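AvmM (PDB 7FE6) catalyses the macrocyclization step of alchivemycin A biosynthesis, closing the ring through dehydration and Michael-type addition. Local coordinates at residues 53-61 with 159-167; 90-98 with 108-116. One frame throughout, in Å; residues are numbered along the deposited sequence.

Contact 1 (53-61 with 159-167); sequences YAYPDTGLN and PGMLDAPGD
M161 lays its side chain over one face of the Y55 ring where strands 57-66 and 153-162 run antiparallel. Its CB touches Y55 CD1 (3.6 Å) and, on another side, the T58 CG2 methyl. With chi1 at 43°, CG lies between the backbone N and carbonyl carbon and is carried over the ring, 3.6 Å from the ring centroid, a CH-pi contact. SD stands higher above the same face, 4.7 Å from the centroid, a distant Met-aromatic contact, and the bent chain brings CE back to T58 CG2 at 4.0 Å. The opposite face of Y55 carries Y53 CD2 over its centre, while L162 O lies in plane at the edge; the phenol OH is hydrogen-bonded to Y12 and N21. An alanine here in place of the tyrosine would probably deprive M161 and the Y53 ring of their shared support and leave Y12 and N21 without the phenol oxygen. The Y53 hydroxyl reaches across to donate to D163 O at 3.0 Å. Beyond the rings, P56 CB meets P165 CG at 3.7 Å, P165 being the second residue of the type II turn A164-D167. Backbone bonds join the strands: L162 N to D57 O, nearly straight at 173°, and the reciprocal pair G59-G160, with G160 N 2.8 Å from G59 O. The Y53 and Y55 rings, in the loop leading into 57-66, pack beside the end of this antiparallel pair of a mixed sheet, whose T58, L60, P159 and M161 side faces strands 24-29 and 40-49 of the other sheet.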
ATOM      1  N   TYR A  53       8.037 -15.131  15.409  1.00 70.79           N
ATOM      2  CA  TYR A  53       9.128 -14.902  16.350  1.00 73.18           C
ATOM      3  C   TYR A  53       9.085 -13.466  16.875  1.00 72.41           C
ATOM      4  O   TYR A  53       9.145 -12.510  16.093  1.00 71.38           O
ATOM      5  CB  TYR A  53      10.479 -15.180  15.688  1.00 76.67           C
ATOM      6  CG  TYR A  53      11.654 -14.900  16.608  1.00 80.41           C
ATOM      7  CD1 TYR A  53      12.025 -15.806  17.603  1.00 83.47           C
ATOM      8  CD2 TYR A  53      12.362 -13.706  16.523  1.00 79.07           C
ATOM      9  CE1 TYR A  53      13.093 -15.535  18.463  1.00 77.81           C
ATOM     10  CE2 TYR A  53      13.418 -13.433  17.382  1.00 74.38           C
ATOM     11  CZ  TYR A  53      13.774 -14.345  18.343  1.00 76.37           C
ATOM     12  OH  TYR A  53      14.828 -14.051  19.178  1.00 80.84           O
ATOM     13  N   ALA A  54       8.997 -13.318  18.203  1.00 73.51           N
ATOM     14  CA  ALA A  54       8.983 -12.007  18.849  1.00 69.65           C
ATOM     15  C   ALA A  54      10.404 -11.464  18.942  1.00 69.86           C
ATOM     16  O   ALA A  54      11.284 -12.129  19.500  1.00 71.88           O
ATOM     17  CB  ALA A  54       8.372 -12.098  20.245  1.00 63.83           C
ATOM     18  N   TYR A  55      10.635 -10.270  18.375  1.00 67.13           N
ATOM     19  CA  TYR A  55      11.954  -9.649  18.408  1.00 67.79           C
ATOM     20  C   TYR A  55      12.120  -8.794  19.662  1.00 68.18           C
ATOM     21  O   TYR A  55      11.215  -8.034  20.019  1.00 68.78           O
ATOM     22  CB  TYR A  55      12.180  -8.799  17.171  1.00 67.67           C
ATOM     23  CG  TYR A  55      12.681  -9.624  16.029  1.00 69.47           C
ATOM     24  CD1 TYR A  55      14.010  -9.993  15.966  1.00 69.53           C
ATOM     25  CD2 TYR A  55      11.823 -10.068  15.030  1.00 65.51           C
ATOM     26  CE1 TYR A  55      14.483 -10.761  14.937  1.00 71.68           C
ATOM     27  CE2 TYR A  55      12.288 -10.846  13.998  1.00 65.71           C
ATOM     28  CZ  TYR A  55      13.625 -11.189  13.956  1.00 69.02           C
ATOM     29  OH  TYR A  55      14.128 -11.961  12.934  1.00 70.92           O
ATOM     30  N   PRO A  56      13.277  -8.894  20.322  1.00 67.51           N
ATOM     31  CA  PRO A  56      13.436  -8.214  21.618  1.00 70.04           C
ATOM     32  C   PRO A  56      13.585  -6.710  21.513  1.00 66.77           C
ATOM     33  O   PRO A  56      13.292  -5.995  22.483  1.00 65.47           O
ATOM     34  CB  PRO A  56      14.696  -8.868  22.207  1.00 70.99           C
ATOM     35  CG  PRO A  56      15.454  -9.371  21.021  1.00 75.67           C
ATOM     36  CD  PRO A  56      14.414  -9.778  20.009  1.00 70.46           C
ATOM     37  N   ASP A  57      14.069  -6.200  20.389  1.00 67.27           N
ATOM     38  CA  ASP A  57      14.201  -4.762  20.232  1.00 65.75           C
ATOM     39  C   ASP A  57      14.161  -4.448  18.743  1.00 62.59           C
ATOM     40  O   ASP A  57      14.707  -5.200  17.932  1.00 64.19           O
ATOM     41  CB  ASP A  57      15.495  -4.253  20.887  1.00 63.25           C
ATOM     42  CG  ASP A  57      15.376  -2.818  21.371  1.00 65.95           C
ATOM     43  OD1 ASP A  57      14.287  -2.213  21.208  1.00 60.82           O
ATOM     44  OD2 ASP A  57      16.378  -2.290  21.909  1.00 72.59           O
ATOM     45  N   THR A  58      13.451  -3.387  18.381  1.00 62.53           N
ATOM     46  CA  THR A  58      13.283  -3.052  16.975  1.00 59.71           C
ATOM     47  C   THR A  58      13.249  -1.546  16.815  1.00 59.43           C
ATOM     48  O   THR A  58      12.794  -0.828  17.709  1.00 58.33           O
ATOM     49  CB  THR A  58      11.990  -3.594  16.392  1.00 59.34           C
ATOM     50  OG1 THR A  58      10.897  -2.983  17.086  1.00 57.18           O
ATOM     51  CG2 THR A  58      11.910  -5.123  16.487  1.00 62.50           C
ATOM     52  N   GLY A  59      13.660  -1.091  15.631  1.00 58.59           N
ATOM     53  CA  GLY A  59      13.520   0.299  15.239  1.00 57.80           C
ATOM     54  C   GLY A  59      13.495   0.426  13.733  1.00 54.57           C
ATOM     55  O   GLY A  59      14.017  -0.428  13.011  1.00 54.86           O
ATOM     56  N   LEU A  60      12.887   1.512  13.261  1.00 54.63           N
ATOM     57  CA  LEU A  60      12.741   1.751  11.831  1.00 52.28           C
ATOM     58  C   LEU A  60      13.933   2.515  11.255  1.00 55.98           C
ATOM     59  O   LEU A  60      14.428   3.481  11.850  1.00 55.53           O
ATOM     60  CB  LEU A  60      11.462   2.544  11.538  1.00 47.93           C
ATOM     61  CG  LEU A  60      11.268   2.854  10.039  1.00 49.92           C
ATOM     62  CD1 LEU A  60      11.020   1.582   9.236  1.00 48.55           C
ATOM     63  CD2 LEU A  60      10.265   3.961   9.722  1.00 44.76           C
ATOM     64  N   ASN A  61      14.362   2.098  10.069  1.00 53.19           N
ATOM     65  CA  ASN A  61      15.267   2.874   9.234  1.00 55.62           C
ATOM     66  C   ASN A  61      14.527   3.315   7.975  1.00 54.99           C
ATOM     67  O   ASN A  61      13.628   2.619   7.485  1.00 53.77           O
ATOM     68  CB  ASN A  61      16.519   2.064   8.865  1.00 54.28           C
ATOM     69  CG  ASN A  61      17.279   1.570  10.096  1.00 58.21           C
ATOM     70  OD1 ASN A  61      17.926   2.349  10.798  1.00 58.45           O
ATOM     71  ND2 ASN A  61      17.166   0.271  10.384  1.00 58.06           N
ATOM     72  N   PRO A 159      13.008  -2.057   8.165  1.00 58.79           N
ATOM     73  CA  PRO A 159      12.874  -2.392   9.589  1.00 58.97           C
ATOM     74  C   PRO A 159      14.150  -3.042  10.116  1.00 56.54           C
ATOM     75  O   PRO A 159      14.699  -3.956   9.501  1.00 59.61           O
ATOM     76  CB  PRO A 159      11.683  -3.353   9.614  1.00 55.28           C
ATOM     77  CG  PRO A 159      10.977  -3.121   8.302  1.00 54.96           C
ATOM     78  CD  PRO A 159      12.053  -2.799   7.333  1.00 54.97           C
ATOM     79  N   GLY A 160      14.645  -2.533  11.240  1.00 58.18           N
ATOM     80  CA  GLY A 160      15.803  -3.102  11.925  1.00 59.98           C
ATOM     81  C   GLY A 160      15.414  -3.782  13.227  1.00 61.82           C
ATOM     82  O   GLY A 160      14.607  -3.255  14.005  1.00 60.63           O
ATOM     83  N   MET A 161      15.967  -4.969  13.445  1.00 62.89           N
ATOM     84  CA  MET A 161      15.754  -5.659  14.702  1.00 65.11           C
ATOM     85  C   MET A 161      17.066  -6.226  15.227  1.00 69.84           C
ATOM     86  O   MET A 161      18.020  -6.478  14.485  1.00 69.44           O
ATOM     87  CB  MET A 161      14.707  -6.774  14.586  1.00 66.89           C
ATOM     88  CG  MET A 161      14.815  -7.649  13.339  1.00 69.30           C
ATOM     89  SD  MET A 161      13.910  -7.027  11.897  1.00 56.22           S
ATOM     90  CE  MET A 161      12.964  -5.717  12.624  1.00 57.32           C
ATOM     91  N   LEU A 162      17.072  -6.422  16.537  1.00 73.93           N
ATOM     92  CA  LEU A 162      18.126  -7.113  17.259  1.00 76.46           C
ATOM     93  C   LEU A 162      17.632  -8.542  17.444  1.00 77.97           C
ATOM     94  O   LEU A 162      16.629  -8.777  18.126  1.00 71.06           O
ATOM     95  CB  LEU A 162      18.402  -6.407  18.586  1.00 74.93           C
ATOM     96  CG  LEU A 162      18.969  -4.984  18.446  1.00 72.30           C
ATOM     97  CD1 LEU A 162      19.246  -4.357  19.794  1.00 72.80           C
ATOM     98  CD2 LEU A 162      20.248  -5.013  17.636  1.00 72.05           C
ATOM     99  N   ASP A 163      18.313  -9.486  16.792  1.00 84.92           N
ATOM    100  CA  ASP A 163      17.980 -10.901  16.917  1.00 86.36           C
ATOM    101  C   ASP A 163      17.929 -11.355  18.376  1.00 88.10           C
ATOM    102  O   ASP A 163      16.919 -11.897  18.841  1.00 86.91           O
ATOM    103  CB  ASP A 163      18.997 -11.734  16.133  1.00 87.25           C
ATOM    104  CG  ASP A 163      18.677 -13.206  16.163  1.00 90.28           C
ATOM    105  OD1 ASP A 163      17.680 -13.602  15.508  1.00 86.48           O
ATOM    106  OD2 ASP A 163      19.411 -13.959  16.854  1.00 94.66           O
ATOM    107  N   ALA A 164      19.008 -11.137  19.116  1.00 85.12           N
ATOM    108  CA  ALA A 164      19.078 -11.592  20.491  1.00 87.93           C
ATOM    109  C   ALA A 164      19.185 -10.399  21.431  1.00 89.28           C
ATOM    110  O   ALA A 164      19.784  -9.380  21.073  1.00 89.30           O
ATOM    111  CB  ALA A 164      20.281 -12.516  20.705  1.00 84.58           C
ATOM    112  N   PRO A 165      18.616 -10.487  22.633  1.00 87.92           N
ATOM    113  CA  PRO A 165      18.640  -9.329  23.535  1.00 86.09           C
ATOM    114  C   PRO A 165      20.069  -8.961  23.882  1.00 90.57           C
ATOM    115  O   PRO A 165      20.902  -9.824  24.182  1.00 92.21           O
ATOM    116  CB  PRO A 165      17.859  -9.811  24.759  1.00 85.48           C
ATOM    117  CG  PRO A 165      17.017 -10.936  24.249  1.00 84.36           C
ATOM    118  CD  PRO A 165      17.849 -11.607  23.201  1.00 86.85           C
ATOM    119  N   GLY A 166      20.358  -7.670  23.817  1.00 90.07           N
ATOM    120  CA  GLY A 166      21.711  -7.233  24.036  1.00 91.50           C
ATOM    121  C   GLY A 166      22.599  -7.314  22.819  1.00 95.22           C
ATOM    122  O   GLY A 166      23.803  -7.046  22.935  1.00 96.82           O
ATOM    123  N   ASP A 167      22.056  -7.697  21.665  1.00 92.33           N
ATOM    124  CA  ASP A 167      22.819  -7.624  20.432  1.00 88.33           C
ATOM    125  C   ASP A 167      23.019  -6.160  20.067  1.00 87.27           C
ATOM    126  O   ASP A 167      22.297  -5.275  20.536  1.00 88.40           O
ATOM    127  CB  ASP A 167      22.113  -8.383  19.302  1.00 85.66           C
ATOM    128  CG  ASP A 167      22.385  -9.889  19.343  1.00 91.59           C
ATOM    129  OD1 ASP A 167      23.192 -10.339  20.201  1.00 93.73           O
ATOM    130  OD2 ASP A 167      21.783 -10.625  18.524  1.00 88.57           O
TER

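Contact 2 (90-98 with 108-116); sequences EQDPAKCWD and HIACQLSGP
Q91 reaches across to Q112 with its amide: NE2 donates to Q112 O at 3.0 Å, at 166° and with the acceptor in the amide plane. CG anti to the backbone N (chi1 -164°) and a bend at chi2 turn the amide toward Q112, while CG packs against L113 CD1. The same NE2 has a weak bond to K95 O; OE1 accepts from R74. Q112 O also accepts from a water, which takes the N-H of D92, so one carbonyl serves two donors. K95 O receives Q112 N at 2.9 Å, nearly in line with its C=O, and W97 N donates to A110 O at 2.8 Å; between these bonds lies the single bridge C96-C111. There the two SG atoms lie 3.5 Å apart, in contact but not as a disulfide. W97 CB meets A110 CB at 3.7 Å. At the far side of the loop, D92 OD1 accepts from A94 N in an Asx turn, and OD2 takes K95 NZ in a salt bridge of 2.9 Å. Q112 OE1 accepts from S114 OG and its NE2 donates to G173 O. Two main-chain bonds, one glutamine amide and a bridging water thus fasten an irregular loop to the strand, with the charged pair confined to the loop.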
ATOM      1  N   GLU A  90      13.357  15.666  16.059  1.00 56.75           N
ATOM      2  CA  GLU A  90      14.118  15.814  14.835  1.00 56.44           C
ATOM      3  C   GLU A  90      15.033  14.614  14.675  1.00 56.22           C
ATOM      4  O   GLU A  90      15.704  14.205  15.625  1.00 56.58           O
ATOM      5  CB  GLU A  90      14.940  17.089  14.857  1.00 53.46           C
ATOM      6  CG  GLU A  90      15.473  17.398  13.497  1.00 57.45           C
ATOM      7  CD  GLU A  90      16.200  18.720  13.446  1.00 63.33           C
ATOM      8  OE1 GLU A  90      16.493  19.281  14.542  1.00 61.14           O
ATOM      9  OE2 GLU A  90      16.457  19.194  12.307  1.00 62.17           O
ATOM     10  N   GLN A  91      15.043  14.034  13.483  1.00 58.65           N
ATOM     11  CA  GLN A  91      15.934  12.915  13.233  1.00 58.68           C
ATOM     12  C   GLN A  91      17.382  13.377  13.395  1.00 56.86           C
ATOM     13  O   GLN A  91      17.742  14.488  13.005  1.00 58.04           O
ATOM     14  CB  GLN A  91      15.687  12.345  11.835  1.00 55.71           C
ATOM     15  CG  GLN A  91      16.268  10.955  11.613  1.00 53.70           C
ATOM     16  CD  GLN A  91      17.782  10.979  11.454  1.00 59.53           C
ATOM     17  OE1 GLN A  91      18.355  11.989  11.025  1.00 56.96           O
ATOM     18  NE2 GLN A  91      18.440   9.866  11.802  1.00 61.51           N
ATOM     19  N   ASP A  92      18.204  12.511  13.989  1.00 58.96           N
ATOM     20  CA  ASP A  92      19.579  12.831  14.373  1.00 61.18           C
ATOM     21  C   ASP A  92      20.532  12.588  13.202  1.00 61.44           C
ATOM     22  O   ASP A  92      20.687  11.437  12.773  1.00 61.77           O
ATOM     23  CB  ASP A  92      19.962  11.980  15.573  1.00 60.68           C
ATOM     24  CG  ASP A  92      21.298  12.363  16.190  1.00 66.78           C
ATOM     25  OD1 ASP A  92      22.099  13.110  15.571  1.00 65.34           O
ATOM     26  OD2 ASP A  92      21.515  11.939  17.356  1.00 67.90           O
ATOM     27  N   PRO A  93      21.202  13.617  12.671  1.00 63.77           N
ATOM     28  CA  PRO A  93      22.117  13.370  11.537  1.00 65.14           C
ATOM     29  C   PRO A  93      23.199  12.360  11.874  1.00 65.94           C
ATOM     30  O   PRO A  93      23.662  11.634  10.983  1.00 64.74           O
ATOM     31  CB  PRO A  93      22.713  14.757  11.244  1.00 59.99           C
ATOM     32  CG  PRO A  93      21.804  15.733  11.907  1.00 60.93           C
ATOM     33  CD  PRO A  93      21.207  15.027  13.097  1.00 61.46           C
ATOM     34  N   ALA A  94      23.635  12.326  13.141  1.00 65.47           N
ATOM     35  CA  ALA A  94      24.605  11.343  13.611  1.00 67.17           C
ATOM     36  C   ALA A  94      24.042   9.924  13.659  1.00 68.27           C
ATOM     37  O   ALA A  94      24.823   8.967  13.658  1.00 70.59           O
ATOM     38  CB  ALA A  94      25.115  11.736  14.996  1.00 66.76           C
ATOM     39  N   LYS A  95      22.724   9.760  13.696  1.00 65.53           N
ATOM     40  CA  LYS A  95      22.112   8.435  13.565  1.00 67.42           C
ATOM     41  C   LYS A  95      21.679   8.201  12.125  1.00 67.10           C
ATOM     42  O   LYS A  95      20.551   7.805  11.823  1.00 60.24           O
ATOM     43  CB  LYS A  95      20.937   8.258  14.527  1.00 64.27           C
ATOM     44  CG  LYS A  95      21.272   8.288  16.012  1.00 63.66           C
ATOM     45  CD  LYS A  95      20.079   7.818  16.868  1.00 62.50           C
ATOM     46  CE  LYS A  95      20.220   8.194  18.343  1.00 63.35           C
ATOM     47  NZ  LYS A  95      20.252   9.670  18.580  1.00 65.73           N
ATOM     48  N   CYS A  96      22.612   8.480  11.220  1.00 66.65           N
ATOM     49  CA  CYS A  96      22.457   8.203   9.804  1.00 65.99           C
ATOM     50  C   CYS A  96      23.680   7.437   9.338  1.00 68.08           C
ATOM     51  O   CYS A  96      24.743   7.491   9.965  1.00 65.61           O
ATOM     52  CB  CYS A  96      22.312   9.472   8.956  1.00 64.60           C
ATOM     53  SG  CYS A  96      20.854  10.471   9.311  1.00 63.86           S
ATOM     54  N   TRP A  97      23.482   6.645   8.291  1.00 69.68           N
ATOM     55  CA  TRP A  97      24.598   6.057   7.582  1.00 69.64           C
ATOM     56  C   TRP A  97      25.225   7.117   6.682  1.00 69.92           C
ATOM     57  O   TRP A  97      24.591   8.110   6.318  1.00 70.09           O
ATOM     58  CB  TRP A  97      24.126   4.842   6.786  1.00 69.19           C
ATOM     59  CG  TRP A  97      25.192   3.869   6.443  1.00 71.56           C
ATOM     60  CD1 TRP A  97      26.469   3.852   6.906  1.00 73.67           C
ATOM     61  CD2 TRP A  97      25.072   2.751   5.557  1.00 74.92           C
ATOM     62  NE1 TRP A  97      27.163   2.798   6.360  1.00 70.54           N
ATOM     63  CE2 TRP A  97      26.326   2.104   5.527  1.00 74.17           C
ATOM     64  CE3 TRP A  97      24.028   2.237   4.775  1.00 72.16           C
ATOM     65  CZ2 TRP A  97      26.564   0.966   4.755  1.00 74.04           C
ATOM     66  CZ3 TRP A  97      24.267   1.108   4.009  1.00 74.21           C
ATOM     67  CH2 TRP A  97      25.528   0.483   4.006  1.00 72.06           C
ATOM     68  N   ASP A  98      26.499   6.923   6.367  1.00 73.63           N
ATOM     69  CA  ASP A  98      27.171   7.797   5.421  1.00 72.38           C
ATOM     70  C   ASP A  98      26.602   7.590   4.020  1.00 71.76           C
ATOM     71  O   ASP A  98      26.115   6.498   3.700  1.00 67.68           O
ATOM     72  CB  ASP A  98      28.673   7.540   5.408  1.00 72.21           C
ATOM     73  CG  ASP A  98      29.371   8.167   6.582  1.00 79.34           C
ATOM     74  OD1 ASP A  98      28.814   9.121   7.158  1.00 84.07           O
ATOM     75  OD2 ASP A  98      30.495   7.747   6.900  1.00 80.21           O
ATOM     76  N   HIS A 108      22.191   7.397  -1.819  1.00 65.30           N
ATOM     77  CA  HIS A 108      21.100   7.260  -0.866  1.00 64.31           C
ATOM     78  C   HIS A 108      21.592   7.542   0.546  1.00 64.17           C
ATOM     79  O   HIS A 108      22.760   7.324   0.881  1.00 65.09           O
ATOM     80  CB  HIS A 108      20.413   5.884  -0.979  1.00 65.73           C
ATOM     81  CG  HIS A 108      21.213   4.722  -0.469  1.00 68.39           C
ATOM     82  ND1 HIS A 108      21.479   4.525   0.870  1.00 68.98           N
ATOM     83  CD2 HIS A 108      21.761   3.664  -1.117  1.00 70.77           C
ATOM     84  CE1 HIS A 108      22.163   3.405   1.026  1.00 67.92           C
ATOM     85  NE2 HIS A 108      22.357   2.868  -0.165  1.00 70.40           N
ATOM     86  N   ILE A 109      20.697   8.098   1.354  1.00 62.90           N
ATOM     87  CA  ILE A 109      21.011   8.531   2.712  1.00 62.94           C
ATOM     88  C   ILE A 109      20.126   7.703   3.643  1.00 63.54           C
ATOM     89  O   ILE A 109      18.899   7.886   3.669  1.00 60.39           O
ATOM     90  CB  ILE A 109      20.764  10.035   2.921  1.00 63.35           C
ATOM     91  CG1 ILE A 109      21.415  10.891   1.826  1.00 62.84           C
ATOM     92  CG2 ILE A 109      21.320  10.466   4.262  1.00 61.33           C
ATOM     93  CD1 ILE A 109      22.875  10.687   1.675  1.00 61.77           C
ATOM     94  N   ALA A 110      20.740   6.792   4.404  1.00 63.83           N
ATOM     95  CA  ALA A 110      20.014   5.929   5.326  1.00 60.78           C
ATOM     96  C   ALA A 110      19.897   6.599   6.692  1.00 61.80           C
ATOM     97  O   ALA A 110      20.902   7.014   7.276  1.00 63.04           O
ATOM     98  CB  ALA A 110      20.700   4.568   5.446  1.00 60.31           C
ATOM     99  N   CYS A 111      18.664   6.717   7.188  1.00 58.76           N
ATOM    100  CA  CYS A 111      18.362   7.428   8.425  1.00 57.49           C
ATOM    101  C   CYS A 111      17.676   6.526   9.439  1.00 58.25           C
ATOM    102  O   CYS A 111      16.712   5.822   9.112  1.00 56.15           O
ATOM    103  CB  CYS A 111      17.476   8.640   8.153  1.00 54.67           C
ATOM    104  SG  CYS A 111      18.213   9.781   7.043  1.00 62.16           S
ATOM    105  N   GLN A 112      18.134   6.600  10.679  1.00 59.36           N
ATOM    106  CA  GLN A 112      17.519   5.855  11.763  1.00 60.26           C
ATOM    107  C   GLN A 112      16.368   6.656  12.367  1.00 56.95           C
ATOM    108  O   GLN A 112      16.548   7.799  12.792  1.00 58.66           O
ATOM    109  CB  GLN A 112      18.562   5.503  12.825  1.00 57.34           C
ATOM    110  CG  GLN A 112      18.060   4.529  13.875  1.00 59.42           C
ATOM    111  CD  GLN A 112      19.119   4.176  14.923  1.00 62.45           C
ATOM    112  OE1 GLN A 112      18.789   3.777  16.040  1.00 62.23           O
ATOM    113  NE2 GLN A 112      20.391   4.275  14.545  1.00 58.31           N
ATOM    114  N   LEU A 113      15.194   6.030  12.426  1.00 57.39           N
ATOM    115  CA  LEU A 113      13.995   6.582  13.060  1.00 57.33           C
ATOM    116  C   LEU A 113      13.515   5.664  14.186  1.00 55.68           C
ATOM    117  O   LEU A 113      12.333   5.292  14.217  1.00 52.39           O
ATOM    118  CB  LEU A 113      12.872   6.756  12.020  1.00 52.46           C
ATOM    119  CG  LEU A 113      12.896   7.989  11.111  1.00 53.65           C
ATOM    120  CD1 LEU A 113      14.104   7.970  10.169  1.00 52.85           C
ATOM    121  CD2 LEU A 113      11.610   8.047  10.302  1.00 48.34           C
ATOM    122  N   SER A 114      14.401   5.345  15.146  1.00 56.50           N
ATOM    123  CA  SER A 114      14.097   4.378  16.189  1.00 55.83           C
ATOM    124  C   SER A 114      13.630   5.111  17.441  1.00 56.31           C
ATOM    125  O   SER A 114      13.607   6.343  17.504  1.00 53.24           O
ATOM    126  CB  SER A 114      15.320   3.523  16.538  1.00 61.01           C
ATOM    127  OG  SER A 114      16.366   4.293  17.165  1.00 58.61           O
ATOM    128  N   GLY A 115      13.235   4.340  18.445  1.00 65.67           N
ATOM    129  CA  GLY A 115      12.928   4.899  19.738  1.00 64.86           C
ATOM    130  C   GLY A 115      11.656   4.346  20.339  1.00 68.52           C
ATOM    131  O   GLY A 115      10.859   3.680  19.667  1.00 66.54           O
ATOM    132  N   PRO A 116      11.441   4.634  21.626  1.00 60.63           N
ATOM    133  CA  PRO A 116      10.224   4.168  22.305  1.00 59.00           C
ATOM    134  C   PRO A 116       8.970   4.723  21.644  1.00 59.15           C
ATOM    135  O   PRO A 116       8.964   5.830  21.090  1.00 58.73           O
ATOM    136  CB  PRO A 116      10.377   4.714  23.727  1.00 56.67           C
ATOM    137  CG  PRO A 116      11.823   5.082  23.855  1.00 53.29           C
ATOM    138  CD  PRO A 116      12.329   5.408  22.509  1.00 53.43           C
TER
HETATM  139  O   HOH W   1      17.160   9.815  14.785  1.00 52.73           O

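In the fold
Contacts 1 and 2 lie about 16 Å apart, centre to centre, and meet in one mixed sheet, where strand 57-66 runs between 153-162 and 107-113. Contact 1 joins 57-66 to one neighbour; contact 2 adds a loop to the other, the outermost strand 107-113 of that sheet in this chain. They touch directly: L60 O and L113 N, 2.7 Å apart, are probably hydrogen-bonded, and G59 packs on S114. Along the chain both segments of contact 2 fall between those of contact 1, and 57-66 takes one strand from each on its two edges. The T58 side chain is about 13 Å from bound alchivemycin A, beyond direct contact with it.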